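Flavoprotein (Thermotoga maritima, PDB 5V8S) is a two-domain flavo-diiron protein that probably binds FMN and transfers electrons to an oxo-bridged di-iron centre in its metallo-beta-lactamase-like domain. Local coordinates at residues G151-H163 with M168-V181. The protein carries 1 engineered substitution. Numbering follows the deposited sequence.
With FEO (mu-oxo-diiron), chain C.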
loop_
_atom_site.group_PDB
_atom_site.type_symbol
_atom_site.label_atom_id
_atom_site.label_comp_id
_atom_site.label_asym_id
_atom_site.label_seq_id
_atom_site.Cartn_x
_atom_site.Cartn_y
_atom_site.Cartn_z
ATOM N N GLY A 151 -44.232 24.064 8.780
ATOM C CA GLY A 151 -45.221 24.128 7.725
ATOM C C GLY A 151 -44.948 23.272 6.508
ATOM O O GLY A 151 -45.720 23.346 5.537
ATOM N N LYS A 152 -43.868 22.482 6.509
ATOM C CA LYS A 152 -43.511 21.638 5.382
ATOM C C LYS A 152 -43.451 20.177 5.802
ATOM O O LYS A 152 -43.187 19.852 6.963
ATOM C CB LYS A 152 -42.145 22.046 4.811
ATOM C CG LYS A 152 -42.077 23.528 4.420
ATOM C CD LYS A 152 -42.956 23.832 3.228
ATOM C CE LYS A 152 -42.748 25.257 2.754
ATOM N NZ LYS A 152 -43.539 25.539 1.539
ATOM N N LYS A 153 -43.666 19.299 4.830
ATOM C CA LYS A 153 -43.587 17.861 5.032
ATOM C C LYS A 153 -42.167 17.386 4.725
ATOM O O LYS A 153 -41.700 17.505 3.587
ATOM C CB LYS A 153 -44.575 17.200 4.084
ATOM C CG LYS A 153 -44.639 15.693 4.133
ATOM C CD LYS A 153 -45.614 15.164 3.069
ATOM C CE LYS A 153 -47.045 15.690 3.255
ATOM N NZ LYS A 153 -47.647 15.381 4.589
ATOM N N PHE A 154 -41.472 16.867 5.738
ATOM C CA PHE A 154 -40.182 16.203 5.554
ATOM C C PHE A 154 -40.411 14.697 5.539
ATOM O O PHE A 154 -41.030 14.163 6.454
ATOM C CB PHE A 154 -39.259 16.534 6.725
ATOM C CG PHE A 154 -38.680 17.930 6.688
ATOM C CD1 PHE A 154 -39.451 19.028 7.005
ATOM C CD2 PHE A 154 -37.346 18.137 6.334
ATOM C CE1 PHE A 154 -38.925 20.305 6.979
ATOM C CE2 PHE A 154 -36.811 19.408 6.316
ATOM C CZ PHE A 154 -37.615 20.501 6.637
ATOM N N LYS A 155 -39.924 14.014 4.513
ATOM C CA LYS A 155 -40.117 12.580 4.375
ATOM C C LYS A 155 -38.758 11.901 4.465
ATOM O O LYS A 155 -37.814 12.310 3.790
ATOM C CB LYS A 155 -40.769 12.260 3.031
ATOM C CG LYS A 155 -41.075 10.786 2.825
ATOM C CD LYS A 155 -41.833 10.545 1.526
ATOM C CE LYS A 155 -42.400 9.138 1.478
ATOM N NZ LYS A 155 -43.377 8.888 2.602
ATOM N N PHE A 156 -38.654 10.881 5.312
ATOM C CA PHE A 156 -37.392 10.200 5.559
ATOM C C PHE A 156 -37.424 8.824 4.915
ATOM O O PHE A 156 -38.343 8.034 5.157
ATOM C CB PHE A 156 -37.114 10.128 7.061
ATOM C CG PHE A 156 -37.065 11.478 7.689
ATOM C CD1 PHE A 156 -35.923 12.237 7.618
ATOM C CD2 PHE A 156 -38.204 12.038 8.245
ATOM C CE1 PHE A 156 -35.881 13.510 8.139
ATOM C CE2 PHE A 156 -38.167 13.302 8.774
ATOM C CZ PHE A 156 -36.999 14.049 8.713
ATOM N N VAL A 157 -36.417 8.543 4.099
ATOM C CA VAL A 157 -36.339 7.298 3.357
ATOM C C VAL A 157 -35.043 6.604 3.760
ATOM O O VAL A 157 -33.949 7.136 3.527
ATOM C CB VAL A 157 -36.366 7.562 1.848
ATOM C CG1 VAL A 157 -36.228 6.262 1.087
ATOM C CG2 VAL A 157 -37.647 8.328 1.455
ATOM N N MET A 158 -35.163 5.418 4.343
ATOM C CA MET A 158 -33.968 4.668 4.721
ATOM C C MET A 158 -33.291 4.120 3.469
ATOM O O MET A 158 -33.946 3.541 2.597
ATOM C CB MET A 158 -34.334 3.513 5.653
ATOM C CG MET A 158 -35.042 3.917 6.942
ATOM S SD MET A 158 -34.218 5.182 7.922
ATOM C CE MET A 158 -35.294 6.592 7.645
ATOM N N THR A 159 -31.987 4.318 3.371
ATOM C CA THR A 159 -31.195 3.776 2.269
ATOM C C THR A 159 -29.990 3.071 2.876
ATOM O O THR A 159 -28.847 3.527 2.746
ATOM C CB THR A 159 -30.793 4.874 1.280
ATOM O OG1 THR A 159 -29.984 5.857 1.939
ATOM C CG2 THR A 159 -32.046 5.546 0.696
ATOM N N PRO A 160 -30.218 1.939 3.544
ATOM C CA PRO A 160 -29.145 1.314 4.332
ATOM C C PRO A 160 -27.969 0.869 3.478
ATOM O O PRO A 160 -28.111 0.519 2.306
ATOM C CB PRO A 160 -29.834 0.111 4.983
ATOM C CG PRO A 160 -31.008 -0.187 4.092
ATOM C CD PRO A 160 -31.450 1.131 3.532
ATOM N N TRP A 161 -26.789 0.913 4.089
ATOM C CA TRP A 161 -25.552 0.406 3.498
ATOM C C TRP A 161 -25.085 1.244 2.318
ATOM O O TRP A 161 -24.348 0.753 1.454
ATOM C CB TRP A 161 -25.652 -1.085 3.171
ATOM C CG TRP A 161 -25.860 -1.891 4.422
ATOM C CD1 TRP A 161 -27.008 -2.524 4.831
ATOM C CD2 TRP A 161 -24.894 -2.112 5.457
ATOM N NE1 TRP A 161 -26.800 -3.143 6.046
ATOM C CE2 TRP A 161 -25.517 -2.899 6.454
ATOM C CE3 TRP A 161 -23.564 -1.721 5.637
ATOM C CZ2 TRP A 161 -24.850 -3.308 7.599
ATOM C CZ3 TRP A 161 -22.895 -2.145 6.775
ATOM C CH2 TRP A 161 -23.542 -2.920 7.744
ATOM N N LEU A 162 -25.449 2.529 2.329
ATOM C CA LEU A 162 -24.886 3.529 1.428
ATOM C C LEU A 162 -24.140 4.608 2.211
ATOM O O LEU A 162 -24.408 5.797 2.026
ATOM C CB LEU A 162 -25.994 4.154 0.572
ATOM C CG LEU A 162 -26.762 3.173 -0.307
ATOM C CD1 LEU A 162 -27.856 3.865 -1.139
ATOM C CD2 LEU A 162 -25.801 2.416 -1.225
ATOM N N HIS A 163 -23.153 4.245 3.038
ATOM C CA HIS A 163 -22.423 2.962 3.033
ATOM C C HIS A 163 -22.428 2.344 4.437
ATOM O O HIS A 163 -21.700 1.407 4.699
ATOM C CB HIS A 163 -20.984 3.211 2.587
ATOM C CG HIS A 163 -20.317 4.282 3.377
ATOM N ND1 HIS A 163 -19.430 4.028 4.402
ATOM C CD2 HIS A 163 -20.520 5.620 3.378
ATOM C CE1 HIS A 163 -19.060 5.173 4.947
ATOM N NE2 HIS A 163 -19.725 6.150 4.355
ATOM N N MET A 168 -29.766 7.359 5.639
ATOM C CA MET A 168 -31.082 7.709 5.143
ATOM C C MET A 168 -30.946 8.972 4.303
ATOM O O MET A 168 -29.906 9.634 4.292
ATOM C CB MET A 168 -32.059 7.949 6.305
ATOM C CG MET A 168 -31.738 9.152 7.147
ATOM S SD MET A 168 -33.062 9.454 8.350
ATOM C CE MET A 168 -32.563 11.049 8.965
ATOM N N VAL A 169 -32.016 9.308 3.594
ATOM C CA VAL A 169 -32.075 10.557 2.851
ATOM C C VAL A 169 -33.345 11.281 3.275
ATOM O O VAL A 169 -34.322 10.653 3.692
ATOM C CB VAL A 169 -32.015 10.331 1.322
ATOM C CG1 VAL A 169 -30.705 9.656 0.915
ATOM C CG2 VAL A 169 -33.177 9.491 0.867
ATOM N N THR A 170 -33.311 12.610 3.203
ATOM C CA THR A 170 -34.414 13.470 3.614
ATOM C C THR A 170 -34.989 14.144 2.374
ATOM O O THR A 170 -34.260 14.782 1.611
ATOM C CB THR A 170 -33.918 14.525 4.608
ATOM O OG1 THR A 170 -33.443 13.884 5.796
ATOM C CG2 THR A 170 -35.022 15.497 5.002
ATOM N N TYR A 171 -36.291 13.988 2.174
ATOM C CA TYR A 171 -36.998 14.501 1.001
ATOM C C TYR A 171 -37.929 15.621 1.436
ATOM O O TYR A 171 -38.791 15.411 2.287
ATOM C CB TYR A 171 -37.810 13.369 0.392
ATOM C CG TYR A 171 -38.620 13.741 -0.822
ATOM C CD1 TYR A 171 -38.021 13.818 -2.066
ATOM C CD2 TYR A 171 -39.992 13.992 -0.738
ATOM C CE1 TYR A 171 -38.747 14.136 -3.197
ATOM C CE2 TYR A 171 -40.729 14.325 -1.869
ATOM C CZ TYR A 171 -40.105 14.399 -3.096
ATOM O OH TYR A 171 -40.837 14.716 -4.227
ATOM N N LEU A 172 -37.754 16.802 0.851
ATOM C CA LEU A 172 -38.529 17.996 1.185
ATOM C C LEU A 172 -39.098 18.565 -0.112
ATOM O O LEU A 172 -38.417 19.336 -0.793
ATOM C CB LEU A 172 -37.625 19.015 1.859
ATOM C CG LEU A 172 -38.298 20.341 2.200
ATOM C CD1 LEU A 172 -39.448 20.150 3.177
ATOM C CD2 LEU A 172 -37.262 21.311 2.734
ATOM N N ASP A 173 -40.322 18.182 -0.457
ATOM C CA ASP A 173 -41.025 18.734 -1.627
ATOM C C ASP A 173 -40.172 18.709 -2.897
ATOM O O ASP A 173 -40.094 19.690 -3.642
ATOM C CB ASP A 173 -41.507 20.156 -1.352
ATOM C CG ASP A 173 -42.605 20.222 -0.318
ATOM O OD1 ASP A 173 -43.276 19.202 -0.054
ATOM O OD2 ASP A 173 -42.802 21.324 0.222
ATOM N N GLY A 174 -39.539 17.577 -3.158
ATOM C CA GLY A 174 -38.770 17.411 -4.375
ATOM C C GLY A 174 -37.287 17.633 -4.201
ATOM O O GLY A 174 -36.502 17.271 -5.091
ATOM N N ILE A 175 -36.874 18.205 -3.076
ATOM C CA ILE A 175 -35.464 18.456 -2.798
ATOM C C ILE A 175 -34.959 17.333 -1.910
ATOM O O ILE A 175 -35.509 17.100 -0.831
ATOM C CB ILE A 175 -35.282 19.820 -2.122
ATOM C CG1 ILE A 175 -35.820 20.921 -3.042
ATOM C CG2 ILE A 175 -33.817 20.050 -1.746
ATOM C CD1 ILE A 175 -35.834 22.292 -2.408
ATOM N N LEU A 176 -33.909 16.636 -2.342
ATOM C CA LEU A 176 -33.388 15.492 -1.605
ATOM C C LEU A 176 -32.051 15.869 -0.971
ATOM O O LEU A 176 -31.090 16.196 -1.679
ATOM C CB LEU A 176 -33.210 14.297 -2.548
ATOM C CG LEU A 176 -32.989 12.948 -1.860
ATOM C CD1 LEU A 176 -34.294 12.442 -1.270
ATOM C CD2 LEU A 176 -32.419 11.936 -2.827
ATOM N N PHE A 177 -31.999 15.837 0.359
ATOM C CA PHE A 177 -30.758 16.007 1.110
ATOM C C PHE A 177 -30.221 14.604 1.357
ATOM O O PHE A 177 -30.808 13.833 2.119
ATOM C CB PHE A 177 -31.024 16.728 2.434
ATOM C CG PHE A 177 -31.631 18.096 2.279
ATOM C CD1 PHE A 177 -33.009 18.261 2.239
ATOM C CD2 PHE A 177 -30.827 19.225 2.223
ATOM C CE1 PHE A 177 -33.571 19.536 2.126
ATOM C CE2 PHE A 177 -31.382 20.499 2.124
ATOM C CZ PHE A 177 -32.751 20.651 2.072
ATOM N N SER A 178 -29.140 14.248 0.666
ATOM C CA SER A 178 -28.781 12.851 0.524
ATOM C C SER A 178 -27.453 12.477 1.161
ATOM O O SER A 178 -27.073 11.308 1.097
ATOM C CB SER A 178 -28.747 12.480 -0.963
ATOM O OG SER A 178 -27.907 13.360 -1.673
ATOM N N CYS A 179 -26.732 13.430 1.748
ATOM C CA CYS A 179 -25.450 13.174 2.402
ATOM C C CYS A 179 -24.482 12.410 1.487
ATOM O O CYS A 179 -24.155 12.913 0.422
ATOM C CB CYS A 179 -25.631 12.524 3.772
ATOM S SG CYS A 179 -24.196 12.807 4.826
ATOM N N ASP A 180 -24.015 11.208 1.845
ATOM C CA ASP A 180 -23.031 10.535 0.984
ATOM C C ASP A 180 -23.612 10.074 -0.338
ATOM O O ASP A 180 -22.849 9.888 -1.298
ATOM C CB ASP A 180 -22.438 9.289 1.643
ATOM C CG ASP A 180 -21.457 9.603 2.772
ATOM O OD1 ASP A 180 -21.114 10.787 2.973
ATOM O OD2 ASP A 180 -21.046 8.656 3.475
ATOM N N VAL A 181 -24.922 9.873 -0.409
ATOM C CA VAL A 181 -25.565 9.396 -1.626
ATOM C C VAL A 181 -25.564 10.549 -2.627
ATOM O O VAL A 181 -26.228 11.567 -2.424
ATOM C CB VAL A 181 -26.982 8.889 -1.340
ATOM C CG1 VAL A 181 -27.656 8.438 -2.628
ATOM C CG2 VAL A 181 -26.951 7.753 -0.323
HETATM FE FE1 FEO C . -19.775 8.220 5.058
HETATM FE FE2 FEO C . -19.380 11.454 4.055
HETATM O O FEO C . -19.435 10.052 5.306
HETATM O O HOH W 1 -44.692 20.094 2.207
HETATM O O HOH W 2 -41.926 16.277 1.336
HETATM O O HOH W 3 -17.990 8.434 3.778
HETATM O O HOH W 4 -18.083 10.110 2.758
#
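H163 and D180 meet on one iron of the mu-oxo-diiron centre: H163 NE2 binds it at 2.2 Å and D180 OD2 at 2.1 Å, the carboxylate oxygen lying in the plane of the imidazole, at its edge. D180 OD1 binds the second iron, so this carboxylate bridges the pair beside the oxo group. H97 and E99 complete the protein ligands of the first iron; D101, H240 and the engineered D102 also bind the second. A cis peptide bond precedes H163, and a type II turn from T159 to L162 leads up to it. Behind the metal ligands L162 CB rests on V181 CG2 at 3.8 Å. The type II' turn carrying D180 is closed by V181 N bonding S178 O, and S178 OG also donates to V181 O.

H163 and D180 lie on loops at one end of the second sheet of the metallo-beta-lactamase fold, in which strands 152-158 and 168-172 form an antiparallel hairpin. K155 pairs with Y171 and V157 with V169, each through two backbone hydrogen bonds, that from V157 N to V169 O being nearly straight at 175°. On the face bearing F154, F156 and M168, the side chains pack against I94 of strand 92-94. L172, with CG trans to its own N (chi1 177°), sets CD1 over the centre of the F154 ring, 3.8 Å from the centroid, a CH-pi contact; T170 CG2 meets the same ring at its edge. M168 runs alongside F156 in an oblique Met-aromatic contact, while M158, bent at both chi2 (-53°) and chi3, brings CE to 3.7 Å from M168 SD. At the far end, water 1 links K153 N to D173 OD1, and water 2 joins K153 O to D173 N.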